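PDB 3TPF: ornithine carbamoyltransferase, anabolic from Campylobacter jejuni subsp. jejuni, which catalyses the reversible transfer of the carbamoyl group from carbamoyl phosphate to L-ornithine, giving L-citrulline and phosphate in the biosynthesis of arginine. Local coordinates for residues 36-41 with 90-95; 127-132 with 160-165; 217-222 with 257-262. All coordinates share one frame; numbering follows the deposited sequence.

Contact 1: residues 36-41 with 90-95; sequences DKTLAM and AMVDFV
Leu39 and Phe94, paired on neighbouring parallel strands, form the apolar centre on one face of the sheet. Methyl CD1 of Leu39 rests on Phe94 CB at 3.4 Å, and the two side chains cross at about a right angle. With CG of Phe94 anti to its carbonyl carbon (chi1 -50°), the ring is turned back along the sheet, where Lys37 CB meets its edge near the ring plane and Leu297 of helix 279-302 packs against it. On the other face Ala40 is the small partner: its CB lies 3.9 Å from Val92 CG2 and 4.1 Å from Val95 CG2.

Between these faces runs the parallel backbone pairing. Thr38 O accepts from Phe94 N at 3.1 Å, and Ala40 N donates to Phe94 O at 3.0 Å. Farther out, Thr38 and Asp93 grip each other where the strands begin. Asp93 OD2 takes the backbone N of Thr38 at 2.9 Å through its anti lone pair, and Thr38 OG1 accepts from Asp93 N at 3.2 Å. Each residue thus holds the other's main-chain N-H with a side-chain oxygen. The aliphatic part of Lys37 crosses the Asp93 carboxylate, where Lys37 CD lies 3.7 Å from Asp93 CG, while Lys37 NZ goes on to a salt bridge with Asp301. At the exposed end, Asp36 pairs with Lys32 of the second subunit.

The pairing of 38-43 with 94-98 forms the middle of the four-stranded parallel alpha/beta sheet of the carbamoyl phosphate domain, as in other members of the carbamoyltransferase superfamily.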
ATOM      1  N   ASP B  36      -4.087  -9.558  16.415  1.00 48.47           N
ATOM      2  CA  ASP B  36      -3.637 -10.367  15.278  1.00 49.60           C
ATOM      3  C   ASP B  36      -4.667 -10.638  14.155  1.00 48.96           C
ATOM      4  O   ASP B  36      -4.331 -11.363  13.238  1.00 52.60           O
ATOM      5  CB  ASP B  36      -3.081 -11.680  15.731  1.00 52.07           C
ATOM      6  CG  ASP B  36      -1.857 -11.501  16.640  1.00 57.93           C
ATOM      7  OD1 ASP B  36      -1.193 -10.410  16.537  1.00 57.15           O
ATOM      8  OD2 ASP B  36      -1.570 -12.453  17.462  1.00 60.91           O
ATOM      9  N   LYS B  37      -5.842 -10.045  14.183  1.00 44.51           N
ATOM     10  CA  LYS B  37      -6.776 -10.332  13.199  1.00 43.67           C
ATOM     11  C   LYS B  37      -6.527  -9.531  11.900  1.00 40.09           C
ATOM     12  O   LYS B  37      -5.930  -8.491  11.919  1.00 40.94           O
ATOM     13  CB  LYS B  37      -8.155  -9.999  13.699  1.00 47.04           C
ATOM     14  CG  LYS B  37      -8.604 -10.838  14.878  1.00 50.59           C
ATOM     15  CD  LYS B  37      -9.297 -12.134  14.471  1.00 52.28           C
ATOM     16  CE  LYS B  37      -9.323 -13.062  15.690  1.00 56.12           C
ATOM     17  NZ  LYS B  37     -10.629 -13.709  15.981  1.00 61.19           N
ATOM     18  N   THR B  38      -6.990 -10.014  10.791  1.00 36.59           N
ATOM     19  CA  THR B  38      -6.545  -9.417   9.520  1.00 36.03           C
ATOM     20  C   THR B  38      -7.731  -9.013   8.659  1.00 33.31           C
ATOM     21  O   THR B  38      -8.772  -9.650   8.699  1.00 31.44           O
ATOM     22  CB  THR B  38      -5.672 -10.345   8.626  1.00 36.78           C
ATOM     23  OG1 THR B  38      -6.405 -11.552   8.328  1.00 37.91           O
ATOM     24  CG2 THR B  38      -4.463 -10.691   9.305  1.00 37.58           C
ATOM     25  N   LEU B  39      -7.548  -7.905   7.984  1.00 32.18           N
ATOM     26  CA  LEU B  39      -8.655  -7.328   7.180  1.00 32.24           C
ATOM     27  C   LEU B  39      -8.169  -7.022   5.807  1.00 31.17           C
ATOM     28  O   LEU B  39      -7.224  -6.273   5.637  1.00 30.76           O
ATOM     29  CB  LEU B  39      -9.228  -5.989   7.813  1.00 31.65           C
ATOM     30  CG  LEU B  39     -10.196  -5.280   6.718  1.00 30.66           C
ATOM     31  CD1 LEU B  39     -11.581  -5.942   6.556  1.00 29.17           C
ATOM     32  CD2 LEU B  39     -10.410  -3.784   6.873  1.00 30.00           C
ATOM     33  N   ALA B  40      -8.775  -7.654   4.870  1.00 31.32           N
ATOM     34  CA  ALA B  40      -8.395  -7.434   3.472  1.00 32.78           C
ATOM     35  C   ALA B  40      -9.223  -6.285   3.030  1.00 33.26           C
ATOM     36  O   ALA B  40     -10.394  -6.307   3.253  1.00 33.39           O
ATOM     37  CB  ALA B  40      -8.779  -8.639   2.680  1.00 32.48           C
HETATM   38  N   MSE B  41      -8.664  -5.273   2.436  1.00 35.76           N
HETATM   39  CA  MSE B  41      -9.494  -4.210   1.935  1.00 38.46           C
HETATM   40  C   MSE B  41      -9.432  -4.201   0.430  1.00 39.04           C
HETATM   41  O   MSE B  41      -8.394  -3.912  -0.165  1.00 40.66           O
HETATM   42  CB  MSE B  41      -9.039  -2.855   2.436  1.00 42.55           C
HETATM   43  CG  MSE B  41      -9.024  -2.839   3.934  1.00 49.08           C
HETATM   44 SE   MSE B  41      -8.310  -1.110   4.600  1.00 69.18          SE
HETATM   45  CE  MSE B  41      -6.431  -1.146   3.902  1.00 61.47           C
ATOM     46  N   ALA B  90     -10.320 -16.847   2.463  1.00 45.87           N
ATOM     47  CA  ALA B  90      -9.928 -18.015   3.225  1.00 48.46           C
ATOM     48  C   ALA B  90      -8.753 -17.693   4.050  1.00 50.95           C
ATOM     49  O   ALA B  90      -8.412 -18.395   4.988  1.00 51.58           O
ATOM     50  CB  ALA B  90      -9.634 -19.169   2.314  1.00 48.50           C
HETATM   51  N   MSE B  91      -8.095 -16.610   3.694  1.00 54.69           N
HETATM   52  CA  MSE B  91      -6.819 -16.298   4.370  1.00 56.51           C
HETATM   53  C   MSE B  91      -6.905 -15.204   5.379  1.00 52.78           C
HETATM   54  O   MSE B  91      -6.007 -15.086   6.221  1.00 53.27           O
HETATM   55  CB  MSE B  91      -5.831 -15.888   3.330  1.00 61.09           C
HETATM   56  CG  MSE B  91      -5.694 -17.070   2.396  1.00 69.32           C
HETATM   57 SE   MSE B  91      -4.349 -16.728   0.995  1.00 84.64          SE
HETATM   58  CE  MSE B  91      -2.737 -17.041   2.112  1.00 73.84           C
ATOM     59  N   VAL B  92      -7.954 -14.384   5.295  1.00 46.58           N
ATOM     60  CA  VAL B  92      -8.083 -13.250   6.202  1.00 43.32           C
ATOM     61  C   VAL B  92      -9.285 -13.442   7.080  1.00 42.31           C
ATOM     62  O   VAL B  92     -10.135 -14.247   6.787  1.00 43.85           O
ATOM     63  CB  VAL B  92      -8.200 -11.917   5.480  1.00 40.42           C
ATOM     64  CG1 VAL B  92      -6.954 -11.687   4.646  1.00 39.63           C
ATOM     65  CG2 VAL B  92      -9.516 -11.823   4.739  1.00 38.12           C
ATOM     66  N   ASP B  93      -9.354 -12.667   8.136  1.00 39.99           N
ATOM     67  CA  ASP B  93     -10.521 -12.688   9.021  1.00 38.56           C
ATOM     68  C   ASP B  93     -11.695 -11.882   8.544  1.00 36.74           C
ATOM     69  O   ASP B  93     -12.806 -12.216   8.892  1.00 39.07           O
ATOM     70  CB  ASP B  93     -10.104 -12.279  10.429  1.00 38.28           C
ATOM     71  CG  ASP B  93      -9.000 -13.168  10.923  1.00 40.38           C
ATOM     72  OD1 ASP B  93      -9.258 -14.390  10.981  1.00 42.67           O
ATOM     73  OD2 ASP B  93      -7.837 -12.731  11.100  1.00 40.74           O
ATOM     74  N   PHE B  94     -11.471 -10.793   7.833  1.00 34.58           N
ATOM     75  CA  PHE B  94     -12.544  -9.984   7.345  1.00 33.85           C
ATOM     76  C   PHE B  94     -12.254  -9.494   5.977  1.00 33.71           C
ATOM     77  O   PHE B  94     -11.088  -9.305   5.665  1.00 35.92           O
ATOM     78  CB  PHE B  94     -12.749  -8.715   8.174  1.00 33.37           C
ATOM     79  CG  PHE B  94     -12.842  -8.927   9.605  1.00 34.60           C
ATOM     80  CD1 PHE B  94     -11.740  -8.884  10.384  1.00 36.08           C
ATOM     81  CD2 PHE B  94     -14.035  -9.201  10.204  1.00 36.45           C
ATOM     82  CE1 PHE B  94     -11.798  -9.124  11.739  1.00 36.86           C
ATOM     83  CE2 PHE B  94     -14.117  -9.447  11.598  1.00 36.50           C
ATOM     84  CZ  PHE B  94     -13.005  -9.408  12.335  1.00 37.42           C
ATOM     85  N   VAL B  95     -13.261  -9.179   5.178  1.00 32.63           N
ATOM     86  CA  VAL B  95     -12.953  -8.600   3.886  1.00 33.98           C
ATOM     87  C   VAL B  95     -13.806  -7.387   3.664  1.00 35.73           C
ATOM     88  O   VAL B  95     -15.020  -7.562   3.628  1.00 39.04           O
ATOM     89  CB  VAL B  95     -13.243  -9.560   2.739  1.00 34.63           C
ATOM     90  CG1 VAL B  95     -13.220  -8.794   1.395  1.00 35.26           C
ATOM     91  CG2 VAL B  95     -12.285 -10.730   2.776  1.00 34.07           C
TER

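Contact 2: residues 127-132 with 160-165; sequences TQVLGD and NSWLIT
Val129 turns CG1 anti to its backbone N (chi1 165°), which spreads its two methyls over helix 160-165. CG1 meets Thr165 tip to tip, 3.3 Å from Thr165 OG1, and also lies over the Trp162 indole; CG2 reaches Ser161 CB at 3.6 Å and makes a CH-pi contact with the five-membered ring of Trp162, 4.1 Å from its centroid. Asp132 has CG anti to its carbonyl carbon (chi1 -71°), and its carboxylate comes to the indole edge. There Trp162 NE1 donates an almost straight bond of 3.3 Å to the anti lone pair of Asp132 OD2, the carboxylate nearly coplanar with the ring. The indole is thereby held by the Val129 methyls over one face and an acceptor at its edge.

Thr165 OG1 turns back within its own helix to Ser161 O at 2.7 Å, whereas Ser161 OG accepts from the backbone N of His125.

Thr127 and Gln128 are predicted to bind carbamoyl phosphate, and the contact probably helps to place that site at the domain boundary. The axes of the two segments approach to 9.7 Å and cross at -58°, laying helix 126-138 against helix 157-169, with helix 279-302 packing on Leu130, helix 185-198 on Leu163 and Leu259 of strand 257-260 on Asp132.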
ATOM      1  N   THR B 127     -21.899   1.676   6.209  1.00 35.25           N
ATOM      2  CA  THR B 127     -20.918   2.113   7.264  1.00 36.23           C
ATOM      3  C   THR B 127     -21.002   3.659   7.461  1.00 36.66           C
ATOM      4  O   THR B 127     -20.930   4.184   8.579  1.00 36.42           O
ATOM      5  CB  THR B 127     -19.473   1.736   6.988  1.00 35.41           C
ATOM      6  OG1 THR B 127     -19.104   2.260   5.697  1.00 38.49           O
ATOM      7  CG2 THR B 127     -19.268   0.256   7.022  1.00 34.29           C
ATOM      8  N   GLN B 128     -21.338   4.361   6.391  1.00 36.53           N
ATOM      9  CA  GLN B 128     -21.529   5.802   6.492  1.00 37.85           C
ATOM     10  C   GLN B 128     -22.744   6.166   7.380  1.00 36.33           C
ATOM     11  O   GLN B 128     -22.709   7.049   8.248  1.00 33.77           O
ATOM     12  CB  GLN B 128     -21.659   6.413   5.086  1.00 41.62           C
ATOM     13  CG  GLN B 128     -21.781   7.915   5.123  1.00 46.75           C
ATOM     14  CD  GLN B 128     -20.524   8.672   5.656  1.00 50.54           C
ATOM     15  OE1 GLN B 128     -19.382   8.250   5.413  1.00 55.23           O
ATOM     16  NE2 GLN B 128     -20.749   9.838   6.328  1.00 50.29           N
ATOM     17  N   VAL B 129     -23.853   5.503   7.099  1.00 35.64           N
ATOM     18  CA  VAL B 129     -25.055   5.775   7.881  1.00 35.06           C
ATOM     19  C   VAL B 129     -24.788   5.429   9.298  1.00 34.34           C
ATOM     20  O   VAL B 129     -25.205   6.154  10.164  1.00 35.34           O
ATOM     21  CB  VAL B 129     -26.212   5.077   7.293  1.00 35.83           C
ATOM     22  CG1 VAL B 129     -27.365   5.037   8.260  1.00 37.42           C
ATOM     23  CG2 VAL B 129     -26.512   5.709   5.935  1.00 36.70           C
ATOM     24  N   LEU B 130     -24.009   4.397   9.582  1.00 33.57           N
ATOM     25  CA  LEU B 130     -23.753   4.095  11.018  1.00 34.16           C
ATOM     26  C   LEU B 130     -23.039   5.248  11.644  1.00 34.49           C
ATOM     27  O   LEU B 130     -23.277   5.609  12.789  1.00 36.36           O
ATOM     28  CB  LEU B 130     -22.905   2.863  11.209  1.00 33.19           C
ATOM     29  CG  LEU B 130     -23.579   1.520  11.253  1.00 33.85           C
ATOM     30  CD1 LEU B 130     -22.526   0.502  11.323  1.00 32.79           C
ATOM     31  CD2 LEU B 130     -24.496   1.355  12.413  1.00 35.28           C
ATOM     32  N   GLY B 131     -22.120   5.840  10.894  1.00 34.02           N
ATOM     33  CA  GLY B 131     -21.312   6.969  11.441  1.00 34.64           C
ATOM     34  C   GLY B 131     -22.085   8.272  11.649  1.00 36.32           C
ATOM     35  O   GLY B 131     -21.954   8.967  12.644  1.00 37.21           O
ATOM     36  N   ASP B 132     -22.968   8.520  10.703  1.00 37.78           N
ATOM     37  CA  ASP B 132     -23.952   9.576  10.808  1.00 38.92           C
ATOM     38  C   ASP B 132     -24.783   9.395  12.086  1.00 38.80           C
ATOM     39  O   ASP B 132     -24.890  10.295  12.904  1.00 40.92           O
ATOM     40  CB  ASP B 132     -24.857   9.588   9.562  1.00 39.76           C
ATOM     41  CG  ASP B 132     -24.129  10.087   8.323  1.00 40.70           C
ATOM     42  OD1 ASP B 132     -22.909  10.431   8.418  1.00 39.86           O
ATOM     43  OD2 ASP B 132     -24.797  10.267   7.246  1.00 44.02           O
ATOM     44  N   ASN B 160     -30.904   5.604  -0.033  1.00 51.60           N
ATOM     45  CA  ASN B 160     -31.388   4.272   0.227  1.00 50.75           C
ATOM     46  C   ASN B 160     -31.086   3.849   1.675  1.00 48.20           C
ATOM     47  O   ASN B 160     -31.941   3.377   2.405  1.00 48.22           O
ATOM     48  CB  ASN B 160     -30.683   3.280  -0.663  1.00 50.40           C
ATOM     49  CG  ASN B 160     -31.041   3.409  -2.084  1.00 52.91           C
ATOM     50  OD1 ASN B 160     -32.162   3.762  -2.446  1.00 56.73           O
ATOM     51  ND2 ASN B 160     -30.107   3.023  -2.922  1.00 53.13           N
ATOM     52  N   SER B 161     -29.845   4.003   2.059  1.00 44.92           N
ATOM     53  CA  SER B 161     -29.432   3.538   3.344  1.00 43.78           C
ATOM     54  C   SER B 161     -30.034   4.381   4.451  1.00 44.57           C
ATOM     55  O   SER B 161     -30.391   3.840   5.523  1.00 43.98           O
ATOM     56  CB  SER B 161     -27.930   3.544   3.450  1.00 43.35           C
ATOM     57  OG  SER B 161     -27.370   2.579   2.588  1.00 43.90           O
ATOM     58  N   TRP B 162     -30.218   5.692   4.212  1.00 44.65           N
ATOM     59  CA  TRP B 162     -30.979   6.501   5.226  1.00 44.70           C
ATOM     60  C   TRP B 162     -32.440   6.091   5.303  1.00 45.28           C
ATOM     61  O   TRP B 162     -33.025   6.014   6.379  1.00 45.08           O
ATOM     62  CB  TRP B 162     -30.811   8.007   5.084  1.00 45.16           C
ATOM     63  CG  TRP B 162     -29.779   8.518   6.104  1.00 43.81           C
ATOM     64  CD1 TRP B 162     -28.589   9.026   5.812  1.00 43.36           C
ATOM     65  CD2 TRP B 162     -29.834   8.447   7.550  1.00 42.93           C
ATOM     66  NE1 TRP B 162     -27.880   9.268   6.971  1.00 42.20           N
ATOM     67  CE2 TRP B 162     -28.639   8.943   8.040  1.00 41.71           C
ATOM     68  CE3 TRP B 162     -30.774   8.006   8.445  1.00 44.66           C
ATOM     69  CZ2 TRP B 162     -28.344   9.051   9.371  1.00 41.88           C
ATOM     70  CZ3 TRP B 162     -30.494   8.110   9.790  1.00 44.82           C
ATOM     71  CH2 TRP B 162     -29.267   8.613  10.239  1.00 43.50           C
ATOM     72  N   LEU B 163     -32.990   5.780   4.158  1.00 45.89           N
ATOM     73  CA  LEU B 163     -34.414   5.455   4.113  1.00 48.94           C
ATOM     74  C   LEU B 163     -34.645   4.219   4.961  1.00 48.54           C
ATOM     75  O   LEU B 163     -35.465   4.211   5.878  1.00 49.76           O
ATOM     76  CB  LEU B 163     -34.920   5.239   2.668  1.00 50.69           C
ATOM     77  CG  LEU B 163     -36.295   4.634   2.435  1.00 53.08           C
ATOM     78  CD1 LEU B 163     -37.330   5.447   3.202  1.00 54.73           C
ATOM     79  CD2 LEU B 163     -36.624   4.541   0.941  1.00 55.07           C
ATOM     80  N   ILE B 164     -33.827   3.227   4.668  1.00 46.90           N
ATOM     81  CA  ILE B 164     -33.824   1.930   5.344  1.00 46.20           C
ATOM     82  C   ILE B 164     -33.594   2.014   6.819  1.00 44.63           C
ATOM     83  O   ILE B 164     -34.295   1.385   7.597  1.00 45.90           O
ATOM     84  CB  ILE B 164     -32.649   1.095   4.820  1.00 44.90           C
ATOM     85  CG1 ILE B 164     -33.062   0.460   3.511  1.00 47.10           C
ATOM     86  CG2 ILE B 164     -32.086   0.086   5.830  1.00 43.26           C
ATOM     87  CD1 ILE B 164     -31.844  -0.033   2.742  1.00 46.87           C
ATOM     88  N   THR B 165     -32.547   2.726   7.188  1.00 42.22           N
ATOM     89  CA  THR B 165     -32.141   2.802   8.591  1.00 41.07           C
ATOM     90  C   THR B 165     -33.208   3.545   9.397  1.00 42.82           C
ATOM     91  O   THR B 165     -33.521   3.175  10.533  1.00 43.63           O
ATOM     92  CB  THR B 165     -30.839   3.565   8.768  1.00 38.84           C
ATOM     93  OG1 THR B 165     -29.845   2.949   7.984  1.00 36.66           O
ATOM     94  CG2 THR B 165     -30.423   3.599  10.220  1.00 38.36           C
TER

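Contact 3: residues 217-222 with 257-262; sequences VVITDT and ILLHCL
The imidazole of His260 is covered on one face by the chain of residues 220-221: Thr220 O is offset toward the rim, and Asp221 CA makes a CH-pi contact 4.3 Å from the ring centroid. At the edge, near the ring plane, Leu262 N donates to ND1 of His260 at 2.9 Å. NE2 bonds to Glu269, so both ring nitrogens are engaged and the rotation of the ring is fixed. The Asp221 carboxylate stands nearly perpendicular to the imidazole, its plane 85° away, and Asp221 CG, anti to the backbone N (chi1 -167°), turns OD1 of the same residue toward Cys261 SG.

Before this loop end the two strands pair in parallel. Val218 N bonds to Ile257 O at 2.9 Å, Val218 O accepts from Leu259 N at 2.7 Å, and Thr220 N reaches Leu259 O at 3.0 Å. On one face Val217 lies beside Ile257, and its CG1 also touches Leu259 CD1; Ile219 runs alongside Leu259 there. The other face carries Val218 and Leu258, with Val218 CG1 and Leu258 CD1 4.0 Å apart, followed by Thr220 CG2 against the His260 ring. Thr220 OG1 turns away to Ile152 O in strand 148-152.

The chemistry thus changes along the strands, from aliphatic packing to a polar cluster at their C-terminal ends, where Rossmann-like parallel sheets commonly carry their binding sites. Asp221 is a predicted ornithine-binding residue, and Cys261 and Leu262 are predicted to bind carbamoyl phosphate. The pairing therefore probably sets the two substrate sites side by side, with His260 tethering the 261-262 loop through its bond to Leu262 N.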
ATOM      1  N   VAL B 217     -31.996  17.347  12.165  1.00 49.39           N
ATOM      2  CA  VAL B 217     -30.848  16.784  11.464  1.00 47.25           C
ATOM      3  C   VAL B 217     -31.101  16.907   9.963  1.00 47.95           C
ATOM      4  O   VAL B 217     -32.099  16.387   9.456  1.00 48.28           O
ATOM      5  CB  VAL B 217     -30.581  15.306  11.883  1.00 45.38           C
ATOM      6  CG1 VAL B 217     -29.290  14.783  11.285  1.00 42.58           C
ATOM      7  CG2 VAL B 217     -30.504  15.172  13.400  1.00 45.69           C
ATOM      8  N   VAL B 218     -30.222  17.660   9.282  1.00 47.94           N
ATOM      9  CA  VAL B 218     -30.321  17.815   7.832  1.00 49.01           C
ATOM     10  C   VAL B 218     -29.148  17.161   7.183  1.00 48.15           C
ATOM     11  O   VAL B 218     -27.996  17.383   7.541  1.00 47.56           O
ATOM     12  CB  VAL B 218     -30.343  19.280   7.374  1.00 50.64           C
ATOM     13  CG1 VAL B 218     -30.426  19.388   5.856  1.00 50.97           C
ATOM     14  CG2 VAL B 218     -31.463  20.076   8.029  1.00 52.39           C
ATOM     15  N   ILE B 219     -29.450  16.276   6.255  1.00 49.61           N
ATOM     16  CA  ILE B 219     -28.409  15.484   5.611  1.00 48.71           C
ATOM     17  C   ILE B 219     -28.430  15.724   4.143  1.00 51.51           C
ATOM     18  O   ILE B 219     -29.489  15.649   3.520  1.00 53.67           O
ATOM     19  CB  ILE B 219     -28.650  13.990   5.812  1.00 47.97           C
ATOM     20  CG1 ILE B 219     -28.740  13.683   7.337  1.00 47.65           C
ATOM     21  CG2 ILE B 219     -27.603  13.214   5.044  1.00 45.21           C
ATOM     22  CD1 ILE B 219     -28.815  12.214   7.659  1.00 46.46           C
ATOM     23  N   THR B 220     -27.266  15.972   3.572  1.00 52.18           N
ATOM     24  CA  THR B 220     -27.208  16.145   2.151  1.00 54.91           C
ATOM     25  C   THR B 220     -26.001  15.460   1.612  1.00 56.02           C
ATOM     26  O   THR B 220     -25.159  14.963   2.352  1.00 55.08           O
ATOM     27  CB  THR B 220     -27.207  17.615   1.760  1.00 57.58           C
ATOM     28  OG1 THR B 220     -27.506  17.733   0.372  1.00 60.88           O
ATOM     29  CG2 THR B 220     -25.906  18.238   2.040  1.00 55.75           C
ATOM     30  N   ASP B 221     -25.922  15.408   0.298  1.00 61.17           N
ATOM     31  CA  ASP B 221     -24.832  14.702  -0.382  1.00 65.69           C
ATOM     32  C   ASP B 221     -24.646  15.224  -1.793  1.00 70.40           C
ATOM     33  O   ASP B 221     -25.537  15.882  -2.366  1.00 78.75           O
ATOM     34  CB  ASP B 221     -25.147  13.205  -0.434  1.00 70.32           C
ATOM     35  CG  ASP B 221     -23.938  12.333  -0.850  1.00 74.52           C
ATOM     36  OD1 ASP B 221     -22.764  12.812  -0.880  1.00 79.08           O
ATOM     37  OD2 ASP B 221     -24.181  11.140  -1.135  1.00 74.90           O
ATOM     38  N   THR B 222     -23.497  14.911  -2.369  1.00 70.26           N
ATOM     39  CA  THR B 222     -23.194  15.326  -3.751  1.00 73.74           C
ATOM     40  C   THR B 222     -24.295  14.873  -4.671  1.00 73.77           C
ATOM     41  O   THR B 222     -24.932  13.864  -4.452  1.00 72.41           O
ATOM     42  CB  THR B 222     -21.909  14.679  -4.292  1.00 73.44           C
ATOM     43  OG1 THR B 222     -22.235  13.401  -4.785  1.00 69.76           O
ATOM     44  CG2 THR B 222     -20.848  14.447  -3.178  1.00 76.38           C
ATOM     45  N   ILE B 257     -28.366  20.298  13.184  1.00 48.36           N
ATOM     46  CA  ILE B 257     -27.040  19.999  12.631  1.00 45.88           C
ATOM     47  C   ILE B 257     -27.125  19.601  11.177  1.00 45.35           C
ATOM     48  O   ILE B 257     -28.149  19.047  10.731  1.00 46.96           O
ATOM     49  CB  ILE B 257     -26.285  18.893  13.376  1.00 43.69           C
ATOM     50  CG1 ILE B 257     -27.064  17.589  13.379  1.00 43.11           C
ATOM     51  CG2 ILE B 257     -26.024  19.285  14.796  1.00 44.26           C
ATOM     52  CD1 ILE B 257     -26.230  16.431  13.918  1.00 41.38           C
ATOM     53  N   LEU B 258     -26.083  19.942  10.421  1.00 44.20           N
ATOM     54  CA  LEU B 258     -25.994  19.619   8.996  1.00 43.64           C
ATOM     55  C   LEU B 258     -24.947  18.500   8.818  1.00 41.80           C
ATOM     56  O   LEU B 258     -23.812  18.643   9.223  1.00 41.53           O
ATOM     57  CB  LEU B 258     -25.590  20.841   8.172  1.00 44.58           C
ATOM     58  CG  LEU B 258     -25.244  20.571   6.687  1.00 44.23           C
ATOM     59  CD1 LEU B 258     -26.476  20.056   5.975  1.00 45.08           C
ATOM     60  CD2 LEU B 258     -24.648  21.805   6.057  1.00 45.09           C
ATOM     61  N   LEU B 259     -25.340  17.404   8.225  1.00 41.58           N
ATOM     62  CA  LEU B 259     -24.440  16.299   7.961  1.00 40.74           C
ATOM     63  C   LEU B 259     -24.207  16.142   6.456  1.00 41.94           C
ATOM     64  O   LEU B 259     -25.110  16.387   5.668  1.00 44.61           O
ATOM     65  CB  LEU B 259     -24.991  14.979   8.478  1.00 40.27           C
ATOM     66  CG  LEU B 259     -25.092  14.778   9.977  1.00 40.49           C
ATOM     67  CD1 LEU B 259     -25.608  13.396  10.250  1.00 38.74           C
ATOM     68  CD2 LEU B 259     -23.676  15.020  10.613  1.00 39.73           C
ATOM     69  N   HIS B 260     -22.967  15.840   6.090  1.00 41.96           N
ATOM     70  CA  HIS B 260     -22.525  15.613   4.731  1.00 44.19           C
ATOM     71  C   HIS B 260     -21.428  14.568   4.769  1.00 44.40           C
ATOM     72  O   HIS B 260     -20.505  14.685   5.542  1.00 46.32           O
ATOM     73  CB  HIS B 260     -21.946  16.885   4.142  1.00 45.75           C
ATOM     74  CG  HIS B 260     -21.786  16.852   2.650  1.00 47.81           C
ATOM     75  ND1 HIS B 260     -21.132  15.836   1.986  1.00 47.98           N
ATOM     76  CD2 HIS B 260     -22.164  17.744   1.693  1.00 50.07           C
ATOM     77  CE1 HIS B 260     -21.144  16.096   0.686  1.00 49.18           C
ATOM     78  NE2 HIS B 260     -21.754  17.252   0.483  1.00 49.91           N
ATOM     79  N   CYS B 261     -21.513  13.546   3.930  1.00 48.03           N
ATOM     80  CA  CYS B 261     -20.543  12.405   3.992  1.00 47.71           C
ATOM     81  C   CYS B 261     -19.227  12.772   3.380  1.00 46.90           C
ATOM     82  O   CYS B 261     -18.212  12.191   3.717  1.00 49.03           O
ATOM     83  CB  CYS B 261     -21.028  11.118   3.336  1.00 49.53           C
ATOM     84  SG  CYS B 261     -21.514  11.343   1.602  1.00 70.24           S
ATOM     85  N   LEU B 262     -19.241  13.747   2.516  1.00 47.20           N
ATOM     86  CA  LEU B 262     -17.990  14.306   1.935  1.00 47.92           C
ATOM     87  C   LEU B 262     -17.549  13.449   0.778  1.00 48.31           C
ATOM     88  O   LEU B 262     -17.953  12.311   0.674  1.00 50.16           O
ATOM     89  CB  LEU B 262     -16.805  14.376   2.939  1.00 43.64           C
ATOM     90  CG  LEU B 262     -16.868  15.296   4.153  1.00 41.84           C
ATOM     91  CD1 LEU B 262     -15.514  15.330   4.898  1.00 39.08           C
ATOM     92  CD2 LEU B 262     -17.233  16.724   3.690  1.00 43.12           C
TER

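How the contacts relate
All three contacts are largely buried, but their places in the fold differ. Contact 1 lies about 21 Å from the centre of the chain and reaches solvent and a second subunit at one end, whereas contact 2 sits close to the chain centre with no other subunit against it. Contacts 1 and 3 each join parallel strands, one in either domain, with centres about 32 Å apart; contact 2 joins helices across the domain boundary. Contacts 2 and 3 touch: Ile219 CD1 packs on Trp162, and Cys261 meets Gln128. Charged side chains mark the outer end of contact 1, while contact 3 gathers its polar groups at predicted substrate sites.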